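Local coordinates for protein D-glycero-alpha-D-manno-heptose 7-phosphate kinase (Campylobacter jejuni subsp. jejuni, PDB 4N3O) that uses ATP to phosphorylate D-glycero-alpha-D-manno-heptose 7-phosphate at C-1, a step toward the GDP-heptose used in building the capsule polysaccharide, at residues A[11-16]-A[119-124]; A[35-40]-A[173-178]. One frame throughout, in Å; residues are numbered along the deposited sequence.

Contacts 1 and 2 both involve one mixed sheet, in which strand 6-21 and strand 31-40 are antiparallel neighbours; the centres of the two contacts lie about 13 Å apart. Probable backbone hydrogen bonds join them: Leu13 O to Ile40 N at 3.0 Å and Leu15 N to Ala38 O, also 3.0 Å. Contact 1 lays the helix that follows the glycine-rich loop, which probably binds ATP, against the sheet, and contact 2 adds strand 172-178 beside strand 31-40. Both lie beside the presumed catalytic centre. Arg14, the probable transition-state stabiliser, forms a salt bridge with Asp163, the probable proton acceptor. The side chain of Asn37 in contact 2 lies about 4 Å from that of Arg14, and Thr121 in contact 1 about 6 Å from that of Asp163.

Contact 1: residues A[11-16]-A[119-124]; sequences TPLRLG and SSTLVV
The hydroxyl OG1 of Thr121 sits in a tight setting: it hydrogen-bonds to Gly117 O four residues earlier, while across the contact Leu13 CD2 lies 3.5 Å from it and Pro12 O, not a hydrogen-bond partner, 3.3 Å. This is the GHMP-kinase N-terminal fold, where the helix following the glycine-rich loop, which probably binds ATP, packs on the sheet. Strand 11-16 and helix 119-124 run nearly antiparallel, at 165°, with axes 8.1 Å apart at their closest. Threonine suits the interface because it offers both a hydroxyl and a methyl. With OG1 beside the backbone N (chi1 -64°), the hydroxyl turns back to Gly117 O, just before the helix, and CG2 is left to press on the strand, 3.5 Å from Thr11 O. Leu13 crosses the Thr121 side chain at about a right angle and lays its CD2 against CB and OG1. Thr11 and Thr121 slide past each other in opposite directions, their CG2 methyls 3.6 Å apart. A turn further along, beta-branched Val124 supplies a compact apolar group, also packed on helices 140-153 and 162-169: its CG1 meets Thr11 CG2 at 4.1 Å.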
# COMPACT_ATOMS: atom_id res chain seq x y z
N THR A 11 -8.80 -2.38 9.01
CA THR A 11 -7.85 -2.70 10.05
C THR A 11 -6.65 -3.37 9.43
O THR A 11 -6.79 -4.34 8.71
CB THR A 11 -8.52 -3.68 11.04
OG1 THR A 11 -9.83 -3.18 11.42
CG2 THR A 11 -7.65 -3.91 12.28
N PRO A 12 -5.46 -2.88 9.72
CA PRO A 12 -4.30 -3.47 9.09
C PRO A 12 -3.78 -4.72 9.74
O PRO A 12 -3.94 -4.93 10.94
CB PRO A 12 -3.25 -2.36 9.22
CG PRO A 12 -3.61 -1.67 10.48
CD PRO A 12 -5.10 -1.75 10.60
N LEU A 13 -3.14 -5.55 8.94
CA LEU A 13 -2.46 -6.74 9.41
C LEU A 13 -1.09 -6.28 9.88
O LEU A 13 -0.74 -5.10 9.73
CB LEU A 13 -2.33 -7.76 8.29
CG LEU A 13 -3.69 -8.27 7.80
CD1 LEU A 13 -3.49 -9.23 6.63
CD2 LEU A 13 -4.43 -8.98 8.91
N ARG A 14 -0.31 -7.18 10.45
CA ARG A 14 0.98 -6.80 10.97
C ARG A 14 2.04 -7.77 10.58
O ARG A 14 1.79 -8.94 10.33
CB ARG A 14 0.97 -6.77 12.50
CG ARG A 14 0.63 -8.12 13.09
CD ARG A 14 1.51 -8.44 14.28
NE ARG A 14 1.33 -9.81 14.76
CZ ARG A 14 1.76 -10.90 14.12
NH1 ARG A 14 2.35 -10.80 12.92
NH2 ARG A 14 1.56 -12.10 14.65
N LEU A 15 3.26 -7.28 10.65
CA LEU A 15 4.42 -8.04 10.33
C LEU A 15 5.35 -8.05 11.53
O LEU A 15 5.65 -7.00 12.10
CB LEU A 15 5.07 -7.35 9.15
CG LEU A 15 6.19 -7.98 8.41
CD1 LEU A 15 5.84 -9.41 8.03
CD2 LEU A 15 6.42 -7.12 7.18
N GLY A 16 5.75 -9.23 11.97
CA GLY A 16 6.69 -9.36 13.06
C GLY A 16 8.07 -9.16 12.47
O GLY A 16 8.56 -10.01 11.75
N SER A 119 -6.41 -13.12 13.00
CA SER A 119 -7.56 -13.27 13.92
C SER A 119 -7.81 -12.06 14.81
O SER A 119 -8.95 -11.65 15.02
CB SER A 119 -7.37 -14.49 14.80
OG SER A 119 -7.19 -15.65 14.00
N SER A 120 -6.74 -11.50 15.34
CA SER A 120 -6.83 -10.34 16.20
C SER A 120 -7.30 -9.15 15.38
O SER A 120 -8.11 -8.37 15.83
CB SER A 120 -5.46 -10.02 16.79
OG SER A 120 -4.92 -11.17 17.41
N THR A 121 -6.72 -9.01 14.19
CA THR A 121 -7.08 -7.96 13.26
C THR A 121 -8.58 -8.00 12.92
O THR A 121 -9.23 -6.97 12.80
CB THR A 121 -6.23 -8.08 11.96
OG1 THR A 121 -4.84 -7.87 12.25
CG2 THR A 121 -6.66 -7.07 10.92
N LEU A 122 -9.13 -9.20 12.76
CA LEU A 122 -10.56 -9.35 12.43
C LEU A 122 -11.45 -8.92 13.60
O LEU A 122 -12.40 -8.14 13.43
CB LEU A 122 -10.87 -10.79 12.04
CG LEU A 122 -12.32 -11.17 11.76
CD1 LEU A 122 -12.92 -10.31 10.66
CD2 LEU A 122 -12.41 -12.64 11.39
N VAL A 123 -11.13 -9.42 14.79
CA VAL A 123 -11.92 -9.11 16.00
C VAL A 123 -11.94 -7.60 16.26
O VAL A 123 -12.98 -7.02 16.57
CB VAL A 123 -11.40 -9.87 17.24
CG1 VAL A 123 -12.16 -9.42 18.49
CG2 VAL A 123 -11.50 -11.39 17.05
N VAL A 124 -10.78 -6.97 16.11
CA VAL A 124 -10.67 -5.51 16.30
C VAL A 124 -11.53 -4.74 15.28
O VAL A 124 -12.25 -3.83 15.65
CB VAL A 124 -9.20 -5.06 16.25
CG1 VAL A 124 -9.08 -3.56 16.08
CG2 VAL A 124 -8.49 -5.51 17.53

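Contact 2: residues A[35-40]-A[173-178]; sequences VLNATI and NFMEFY
Val35 O receives Met175 N in a short, almost straight hydrogen bond of 2.7 Å (178° at the hydrogen), and Val35 N returns one to Met175 O. Asn37 and Asn173 form the next hydrogen-bonded pair of this antiparallel ladder, with Leu36 and Phe174 as the non-hydrogen-bonded pair between. At the more open side, where Val35 and Phe177 are both partly exposed, chi1 of 63° places Val35 CG1 in the notch between Met175 CB, at 3.6 Å, and the Phe177 ring, with CZ at 3.5 Å; a short beta-branched side chain suits a strand here. The rest is buried. On the other face, Leu36 CD1 meets Phe174 CD2 at 4.1 Å, the two side chains crossing at about a right angle and facing helix 236-248, where Leu36 meets Met243 and Leu247, and Phe174 meets Ala240 and the side chain of Lys244.

The asparagine pair, on the face with Val35 and the selenomethionine Met175, is buried and polar. The amide planes stand 83° apart and the two groups share no direct hydrogen bond. A water joins them, donating to Asn37 OD1 at 2.7 Å and accepting from Asn173 ND2, which also has a weak hydrogen bond to Gly170 O. Asparagine suits both positions, since an amide can accept at one end and donate at the other. Because the water occupies OD1, the bridge probably helps to fix the rotation of the Asn37 amide, which lies close to Arg14 and Asp163 of the presumed active site.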
# COMPACT_ATOMS: atom_id res chain seq x y z
N VAL A 35 9.22 -7.82 21.36
CA VAL A 35 8.75 -8.02 20.01
C VAL A 35 8.66 -6.63 19.38
O VAL A 35 8.29 -5.64 20.04
CB VAL A 35 7.41 -8.80 19.95
CG1 VAL A 35 6.29 -8.04 20.62
CG2 VAL A 35 7.02 -9.10 18.51
N LEU A 36 9.06 -6.55 18.11
CA LEU A 36 8.97 -5.33 17.35
C LEU A 36 8.11 -5.66 16.17
O LEU A 36 8.53 -6.47 15.34
CB LEU A 36 10.34 -4.88 16.85
CG LEU A 36 10.31 -3.74 15.81
CD1 LEU A 36 9.72 -2.48 16.41
CD2 LEU A 36 11.69 -3.45 15.25
N ASN A 37 6.91 -5.09 16.11
CA ASN A 37 6.05 -5.32 14.97
C ASN A 37 5.63 -4.00 14.34
O ASN A 37 5.89 -2.92 14.89
CB ASN A 37 4.88 -6.21 15.32
CG ASN A 37 4.07 -5.66 16.44
OD1 ASN A 37 3.90 -4.44 16.56
ND2 ASN A 37 3.55 -6.55 17.29
N ALA A 38 5.02 -4.11 13.18
CA ALA A 38 4.65 -2.92 12.43
C ALA A 38 3.50 -3.25 11.53
O ALA A 38 3.51 -4.28 10.87
CB ALA A 38 5.84 -2.46 11.60
N THR A 39 2.49 -2.39 11.50
CA THR A 39 1.34 -2.63 10.64
C THR A 39 1.69 -2.41 9.21
O THR A 39 2.56 -1.58 8.89
CB THR A 39 0.14 -1.77 11.03
OG1 THR A 39 0.54 -0.40 11.13
CG2 THR A 39 -0.42 -2.21 12.36
N ILE A 40 1.01 -3.14 8.33
CA ILE A 40 1.23 -3.02 6.89
C ILE A 40 -0.06 -2.83 6.13
O ILE A 40 -1.14 -3.04 6.66
CB ILE A 40 2.00 -4.21 6.34
CG1 ILE A 40 1.29 -5.53 6.68
CG2 ILE A 40 3.40 -4.21 6.92
CD1 ILE A 40 1.97 -6.73 6.05
N ASN A 173 5.51 -0.72 16.74
CA ASN A 173 5.33 -0.87 18.17
C ASN A 173 6.38 -1.80 18.71
O ASN A 173 6.57 -2.90 18.20
CB ASN A 173 3.95 -1.46 18.47
CG ASN A 173 2.82 -0.50 18.13
OD1 ASN A 173 2.69 0.56 18.74
ND2 ASN A 173 1.99 -0.89 17.16
N PHE A 174 7.10 -1.32 19.72
CA PHE A 174 8.11 -2.11 20.37
C PHE A 174 7.49 -2.54 21.68
O PHE A 174 7.14 -1.69 22.50
CB PHE A 174 9.36 -1.30 20.63
CG PHE A 174 10.53 -2.13 21.04
CD1 PHE A 174 10.68 -2.53 22.36
CD2 PHE A 174 11.48 -2.51 20.11
CE1 PHE A 174 11.77 -3.29 22.74
CE2 PHE A 174 12.56 -3.27 20.49
CZ PHE A 174 12.71 -3.67 21.81
N MSE A 175 7.36 -3.84 21.88
CA MSE A 175 6.72 -4.34 23.08
C MSE A 175 7.67 -5.13 23.94
O MSE A 175 8.37 -6.02 23.47
CB MSE A 175 5.53 -5.15 22.63
CG MSE A 175 4.84 -4.35 21.52
SE MSE A 175 3.09 -5.12 21.23
CE MSE A 175 2.30 -3.96 19.87
N GLU A 176 7.69 -4.76 25.22
CA GLU A 176 8.53 -5.42 26.22
C GLU A 176 7.66 -6.18 27.18
O GLU A 176 6.60 -5.71 27.60
CB GLU A 176 9.42 -4.39 26.92
CG GLU A 176 10.56 -3.95 26.02
CD GLU A 176 11.22 -2.66 26.45
OE1 GLU A 176 12.45 -2.66 26.68
OE2 GLU A 176 10.49 -1.64 26.57
N PHE A 177 8.09 -7.40 27.49
CA PHE A 177 7.32 -8.27 28.36
C PHE A 177 7.97 -8.46 29.73
O PHE A 177 9.18 -8.69 29.85
CB PHE A 177 7.12 -9.62 27.68
CG PHE A 177 6.51 -9.51 26.32
CD1 PHE A 177 5.21 -9.04 26.17
CD2 PHE A 177 7.23 -9.87 25.19
CE1 PHE A 177 4.64 -8.93 24.92
CE2 PHE A 177 6.66 -9.76 23.93
CZ PHE A 177 5.36 -9.29 23.80
N TYR A 178 7.15 -8.34 30.77
CA TYR A 178 7.61 -8.51 32.14
C TYR A 178 6.78 -9.56 32.89
O TYR A 178 5.56 -9.45 33.01
CB TYR A 178 7.58 -7.17 32.88
CG TYR A 178 8.58 -6.18 32.35
CD1 TYR A 178 9.88 -6.15 32.84
CD2 TYR A 178 8.23 -5.27 31.35
CE1 TYR A 178 10.81 -5.24 32.35
CE2 TYR A 178 9.15 -4.36 30.85
CZ TYR A 178 10.44 -4.35 31.36
OH TYR A 178 11.36 -3.45 30.88
O HOH W 1 2.29 -2.72 15.21